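SmhA (Serratia marcescens, PDB 7A27) is the A component of Smh, a tripartite alpha-pore-forming toxin, and probably takes part in assembling its membrane pore. Local coordinates at residues Leu9-Leu14 with Glu340-Phe345; Met15-Ser20 with Ala299-Glu304. One frame throughout, in Å; residues are numbered along the deposited sequence.

Interaction 1: Leu9-Leu14 with Glu340-Phe345; sequences LSPQTL and EKWQLF
W342 takes P11 over one face of its indole and L9 O at its edge, and these two contacts fix the segment 9-14 against helix 325-358 in the elongated helical bundle of this alpha-pore-forming toxin. The proline contact is CH-pi: P11 CG lies 3.8 Å from the centroid of the five-membered ring of W342, 10° off the ring normal. The polar contact is a hydrogen bond from W342 NE1 to L9 O of 3.0 Å. It is close to straight, 161° at the hydrogen; L9 O lies in the indole plane, and W342 NE1 in turn lies in the carbonyl plane of L9, so proline and carbonyl together restrict the tilt of the ring. L9 O also bonds to Y312 OH, which satisfies this carbonyl twice. Beyond W342, P11 CD rests 3.8 Å from K341 CB. K341 then runs extended beside S10 CB, while its NZ bonds to N338 OD1.

F345, one turn further along helix 325-358 than W342, is met obliquely by L14 CB, 3.7 Å from F345 CZ, and L14 CD1 reaches W342 CH2. F345 CG, anti to the backbone N (chi1 177°), puts the phenyl ring where L14 CB meets it, and W342 CE3 comes to the edge of that ring. F86, A87 and V90 of helix 48-96 also meet W342.

The shape of 9-14 is set locally. A type II' beta turn spans P11 to L14 and is closed by L14 N to P11 O, delivering the chain to the start of helix 14-37. Overlapping it, S10 forms an ST turn: S10 OG, which also pairs with D8 OD1, accepts from Q12 N at 3.0 Å.

Interaction 2: Met15-Ser20 with Ala299-Glu304; sequences MAMHIS and ALLPTE
M17 crosses from helix 14-37 to the start of helix 301-321, joining two helices of the bundle. Its CB points toward that helix, and CG is anti to the backbone N (chi1 -165°), which carries the chain outward across the gap. M17 CG comes only within 4.4 Å of L301 CD1, a loose apolar approach. The sulfur does more: M17 SD lies close to E304 CG, 3.8 Å from L300 CB and 3.7 Å from L300 O. A bend at chi2 places the sulfur, and chi3 (-76°) then turns the methyl, so that M17 CE ends 3.9 Å from L300 CB and also beside E304 CG. The carboxylate of E304 extends past this apolar contact, with OE1 accepting from T13 N.

Alongside, H18 meets L301 at about a right angle, H18 CE1 lying 3.8 Å from L301 CD1. H18 ND1 bonds to L14 O one turn back, which restrains the imidazole. Y80 of helix 48-96 meets this ring edge-to-face, I349 of helix 325-358 touches it as well, and L301 packs on A126 of helix 104-155, so that the contact sits among three further helices of the bundle.

Overall arrangement
The two contacts lie on consecutive parts of the N-terminal chain, their centres about 12 Å apart, and interaction 2 is nested inside the loop closed by interaction 1. Each is largely buried with one exposed residue, K341 and L300 respectively, but interaction 2 is the more central, about 13 Å from the chain centre against about 22 Å for interaction 1 (centre to centre). Interaction 1 sets a turn against helix 325-358 through indole and phenyl rings and a cross-segment hydrogen bond; interaction 2 packs helix 14-37 on helix 301-321 through thioether and aliphatic contacts, burying less surface (235 against 342 Å²). The contacts join where the F345 and H18 rings meet and T13 OG1 probably hydrogen-bonds E304 OE1.

Interaction 1: Leu9-Leu14 with Glu340-Phe345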
loop_
_atom_site.group_PDB
_atom_site.type_symbol
_atom_site.label_atom_id
_atom_site.label_comp_id
_atom_site.label_asym_id
_atom_site.label_seq_id
_atom_site.Cartn_x
_atom_site.Cartn_y
_atom_site.Cartn_z
ATOM N N LEU A 9 5.229 19.577 20.681
ATOM C CA LEU A 9 3.991 19.833 19.894
ATOM C C LEU A 9 4.192 19.342 18.451
ATOM O O LEU A 9 3.410 19.753 17.568
ATOM C CB LEU A 9 3.670 21.333 19.925
ATOM C CG LEU A 9 3.331 21.936 21.282
ATOM C CD1 LEU A 9 3.143 23.441 21.182
ATOM C CD2 LEU A 9 2.085 21.292 21.836
ATOM N N SER A 10 5.175 18.474 18.222
ATOM C CA SER A 10 5.556 17.960 16.881
ATOM C C SER A 10 4.604 16.852 16.430
ATOM O O SER A 10 3.848 16.288 17.241
ATOM C CB SER A 10 6.972 17.429 16.886
ATOM O OG SER A 10 7.034 16.101 17.405
ATOM N N PRO A 11 4.629 16.533 15.117
ATOM C CA PRO A 11 3.903 15.399 14.558
ATOM C C PRO A 11 4.503 14.043 14.940
ATOM O O PRO A 11 3.984 13.051 14.528
ATOM C CB PRO A 11 4.064 15.504 13.036
ATOM C CG PRO A 11 4.668 16.871 12.788
ATOM C CD PRO A 11 5.304 17.317 14.084
ATOM N N GLN A 12 5.627 14.045 15.649
ATOM C CA GLN A 12 6.361 12.811 16.024
ATOM C C GLN A 12 6.660 12.059 14.730
ATOM O O GLN A 12 6.886 12.730 13.724
ATOM C CB GLN A 12 5.559 12.079 17.107
ATOM C CG GLN A 12 5.205 13.040 18.233
ATOM C CD GLN A 12 5.065 12.418 19.587
ATOM O OE1 GLN A 12 5.500 11.310 19.830
ATOM N NE2 GLN A 12 4.460 13.170 20.484
ATOM N N THR A 13 6.601 10.732 14.722
ATOM C CA THR A 13 6.957 9.930 13.518
ATOM C C THR A 13 5.755 9.776 12.581
ATOM O O THR A 13 5.825 8.878 11.745
ATOM C CB THR A 13 7.537 8.560 13.901
ATOM O OG1 THR A 13 6.515 7.783 14.531
ATOM C CG2 THR A 13 8.745 8.678 14.803
ATOM N N LEU A 14 4.711 10.615 12.672
ATOM C CA LEU A 14 3.531 10.539 11.764
ATOM C C LEU A 14 3.947 10.685 10.294
ATOM O O LEU A 14 3.390 9.941 9.465
ATOM C CB LEU A 14 2.503 11.623 12.109
ATOM C CG LEU A 14 1.585 11.345 13.300
ATOM C CD1 LEU A 14 0.671 12.522 13.544
ATOM C CD2 LEU A 14 0.730 10.102 13.081
ATOM N N GLU A 340 5.823 24.790 11.496
ATOM C CA GLU A 340 6.648 24.513 10.285
ATOM C C GLU A 340 6.693 22.999 10.064
ATOM O O GLU A 340 6.584 22.577 8.905
ATOM C CB GLU A 340 8.068 25.077 10.400
ATOM C CG GLU A 340 8.112 26.603 10.328
ATOM C CD GLU A 340 9.441 27.300 10.626
ATOM O OE1 GLU A 340 9.399 28.483 11.106
ATOM O OE2 GLU A 340 10.526 26.685 10.366
ATOM N N LYS A 341 6.871 22.230 11.140
ATOM C CA LYS A 341 6.951 20.744 11.095
ATOM C C LYS A 341 5.636 20.189 10.543
ATOM O O LYS A 341 5.699 19.291 9.688
ATOM C CB LYS A 341 7.233 20.119 12.465
ATOM C CG LYS A 341 8.610 20.409 13.036
ATOM C CD LYS A 341 8.806 19.889 14.443
ATOM C CE LYS A 341 10.086 20.379 15.088
ATOM N NZ LYS A 341 10.152 20.005 16.523
ATOM N N TRP A 342 4.491 20.713 11.003
ATOM C CA TRP A 342 3.156 20.257 10.544
ATOM C C TRP A 342 2.923 20.690 9.087
ATOM O O TRP A 342 2.315 19.882 8.346
ATOM C CB TRP A 342 2.052 20.725 11.489
ATOM C CG TRP A 342 1.958 19.930 12.755
ATOM C CD1 TRP A 342 2.501 20.229 13.973
ATOM C CD2 TRP A 342 1.265 18.688 12.939
ATOM N NE1 TRP A 342 2.201 19.260 14.890
ATOM C CE2 TRP A 342 1.446 18.303 14.283
ATOM C CE3 TRP A 342 0.524 17.858 12.098
ATOM C CZ2 TRP A 342 0.911 17.127 14.800
ATOM C CZ3 TRP A 342 -0.006 16.694 12.610
ATOM C CH2 TRP A 342 0.178 16.339 13.944
ATOM N N GLN A 343 3.401 21.871 8.669
ATOM C CA GLN A 343 3.245 22.339 7.264
ATOM C C GLN A 343 4.002 21.404 6.322
ATOM O O GLN A 343 3.435 21.062 5.263
ATOM C CB GLN A 343 3.678 23.798 7.082
ATOM C CG GLN A 343 2.594 24.750 7.560
ATOM C CD GLN A 343 1.269 24.318 6.970
ATOM O OE1 GLN A 343 1.168 24.163 5.753
ATOM N NE2 GLN A 343 0.266 24.084 7.818
ATOM N N LEU A 344 5.216 21.009 6.703
ATOM C CA LEU A 344 6.067 20.122 5.886
ATOM C C LEU A 344 5.320 18.789 5.731
ATOM O O LEU A 344 5.228 18.267 4.588
ATOM C CB LEU A 344 7.414 19.944 6.592
ATOM C CG LEU A 344 8.616 19.662 5.685
ATOM C CD1 LEU A 344 9.359 20.970 5.403
ATOM C CD2 LEU A 344 9.555 18.595 6.290
ATOM N N PHE A 345 4.775 18.285 6.845
ATOM C CA PHE A 345 3.980 17.031 6.911
ATOM C C PHE A 345 2.767 17.186 5.993
ATOM O O PHE A 345 2.570 16.304 5.148
ATOM C CB PHE A 345 3.624 16.689 8.363
ATOM C CG PHE A 345 2.760 15.467 8.571
ATOM C CD1 PHE A 345 2.820 14.376 7.716
ATOM C CD2 PHE A 345 1.910 15.391 9.660
ATOM C CE1 PHE A 345 2.024 13.262 7.931
ATOM C CE2 PHE A 345 1.125 14.273 9.870
ATOM C CZ PHE A 345 1.197 13.208 9.016
#

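Interaction 2: Met15-Ser20 with Ala299-Glu304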
loop_
_atom_site.group_PDB
_atom_site.type_symbol
_atom_site.label_atom_id
_atom_site.label_comp_id
_atom_site.label_asym_id
_atom_site.label_seq_id
_atom_site.Cartn_x
_atom_site.Cartn_y
_atom_site.Cartn_z
ATOM N N MET A 15 4.855 11.609 9.970
ATOM C CA MET A 15 5.228 11.876 8.557
ATOM C C MET A 15 5.788 10.592 7.949
ATOM O O MET A 15 5.243 10.140 6.934
ATOM C CB MET A 15 6.238 13.017 8.424
ATOM C CG MET A 15 6.487 13.395 6.980
ATOM S SD MET A 15 7.402 14.934 6.762
ATOM C CE MET A 15 8.016 14.725 5.092
ATOM N N ALA A 16 6.805 10.016 8.587
ATOM C CA ALA A 16 7.472 8.777 8.135
ATOM C C ALA A 16 6.464 7.619 8.140
ATOM O O ALA A 16 6.426 6.835 7.191
ATOM C CB ALA A 16 8.650 8.484 9.023
ATOM N N MET A 17 5.673 7.511 9.194
ATOM C CA MET A 17 4.694 6.420 9.374
ATOM C C MET A 17 3.702 6.436 8.214
ATOM O O MET A 17 3.401 5.350 7.734
ATOM C CB MET A 17 3.966 6.544 10.713
ATOM C CG MET A 17 3.225 5.286 11.110
ATOM S SD MET A 17 3.267 5.061 12.855
ATOM C CE MET A 17 4.962 4.495 13.028
ATOM N N HIS A 18 3.242 7.609 7.763
ATOM C CA HIS A 18 2.291 7.749 6.625
ATOM C C HIS A 18 3.006 7.365 5.325
ATOM O O HIS A 18 2.385 6.678 4.497
ATOM C CB HIS A 18 1.667 9.150 6.556
ATOM C CG HIS A 18 0.472 9.362 7.430
ATOM N ND1 HIS A 18 0.563 9.847 8.702
ATOM C CD2 HIS A 18 -0.850 9.168 7.215
ATOM C CE1 HIS A 18 -0.653 9.946 9.224
ATOM N NE2 HIS A 18 -1.541 9.562 8.330
ATOM N N ILE A 19 4.260 7.767 5.157
ATOM C CA ILE A 19 5.087 7.412 3.968
ATOM C C ILE A 19 5.249 5.877 3.896
ATOM O O ILE A 19 5.054 5.322 2.813
ATOM C CB ILE A 19 6.423 8.187 4.009
ATOM C CG1 ILE A 19 6.178 9.689 3.816
ATOM C CG2 ILE A 19 7.420 7.633 3.007
ATOM C CD1 ILE A 19 7.403 10.559 3.976
ATOM N N SER A 20 5.541 5.193 5.006
ATOM C CA SER A 20 5.731 3.723 4.993
ATOM C C SER A 20 4.391 3.044 4.679
ATOM O O SER A 20 4.430 1.920 4.119
ATOM C CB SER A 20 6.365 3.182 6.256
ATOM O OG SER A 20 5.417 3.096 7.312
ATOM N N ALA A 299 -0.971 -0.827 11.795
ATOM C CA ALA A 299 -1.122 -1.252 13.206
ATOM C C ALA A 299 -0.481 -0.222 14.146
ATOM O O ALA A 299 -0.983 -0.036 15.262
ATOM C CB ALA A 299 -0.490 -2.594 13.411
ATOM N N LEU A 300 0.560 0.470 13.712
ATOM C CA LEU A 300 1.333 1.410 14.564
ATOM C C LEU A 300 0.721 2.823 14.537
ATOM O O LEU A 300 1.089 3.634 15.420
ATOM C CB LEU A 300 2.792 1.458 14.098
ATOM C CG LEU A 300 3.519 0.145 13.793
ATOM C CD1 LEU A 300 4.854 0.463 13.130
ATOM C CD2 LEU A 300 3.702 -0.723 15.035
ATOM N N LEU A 301 -0.183 3.120 13.598
ATOM C CA LEU A 301 -0.714 4.496 13.386
ATOM C C LEU A 301 -1.562 4.961 14.578
ATOM O O LEU A 301 -1.370 6.086 15.037
ATOM C CB LEU A 301 -1.497 4.550 12.077
ATOM C CG LEU A 301 -1.977 5.941 11.663
ATOM C CD1 LEU A 301 -0.832 6.915 11.504
ATOM C CD2 LEU A 301 -2.760 5.870 10.378
ATOM N N PRO A 302 -2.526 4.165 15.105
ATOM C CA PRO A 302 -3.320 4.593 16.250
ATOM C C PRO A 302 -2.425 5.020 17.431
ATOM O O PRO A 302 -2.619 6.081 17.982
ATOM C CB PRO A 302 -4.141 3.332 16.581
ATOM C CG PRO A 302 -4.243 2.585 15.282
ATOM C CD PRO A 302 -2.897 2.827 14.645
ATOM N N THR A 303 -1.442 4.189 17.783
ATOM C CA THR A 303 -0.446 4.470 18.842
ATOM C C THR A 303 0.213 5.828 18.576
ATOM O O THR A 303 0.308 6.620 19.519
ATOM C CB THR A 303 0.591 3.341 18.910
ATOM O OG1 THR A 303 -0.167 2.141 19.064
ATOM C CG2 THR A 303 1.629 3.533 19.999
ATOM N N GLU A 304 0.629 6.105 17.339
ATOM C CA GLU A 304 1.326 7.373 17.015
ATOM C C GLU A 304 0.376 8.558 17.194
ATOM O O GLU A 304 0.858 9.585 17.668
ATOM C CB GLU A 304 2.023 7.341 15.659
ATOM C CG GLU A 304 3.452 6.812 15.775
ATOM C CD GLU A 304 4.450 7.698 16.514
ATOM O OE1 GLU A 304 4.489 8.911 16.237
ATOM O OE2 GLU A 304 5.196 7.177 17.358
#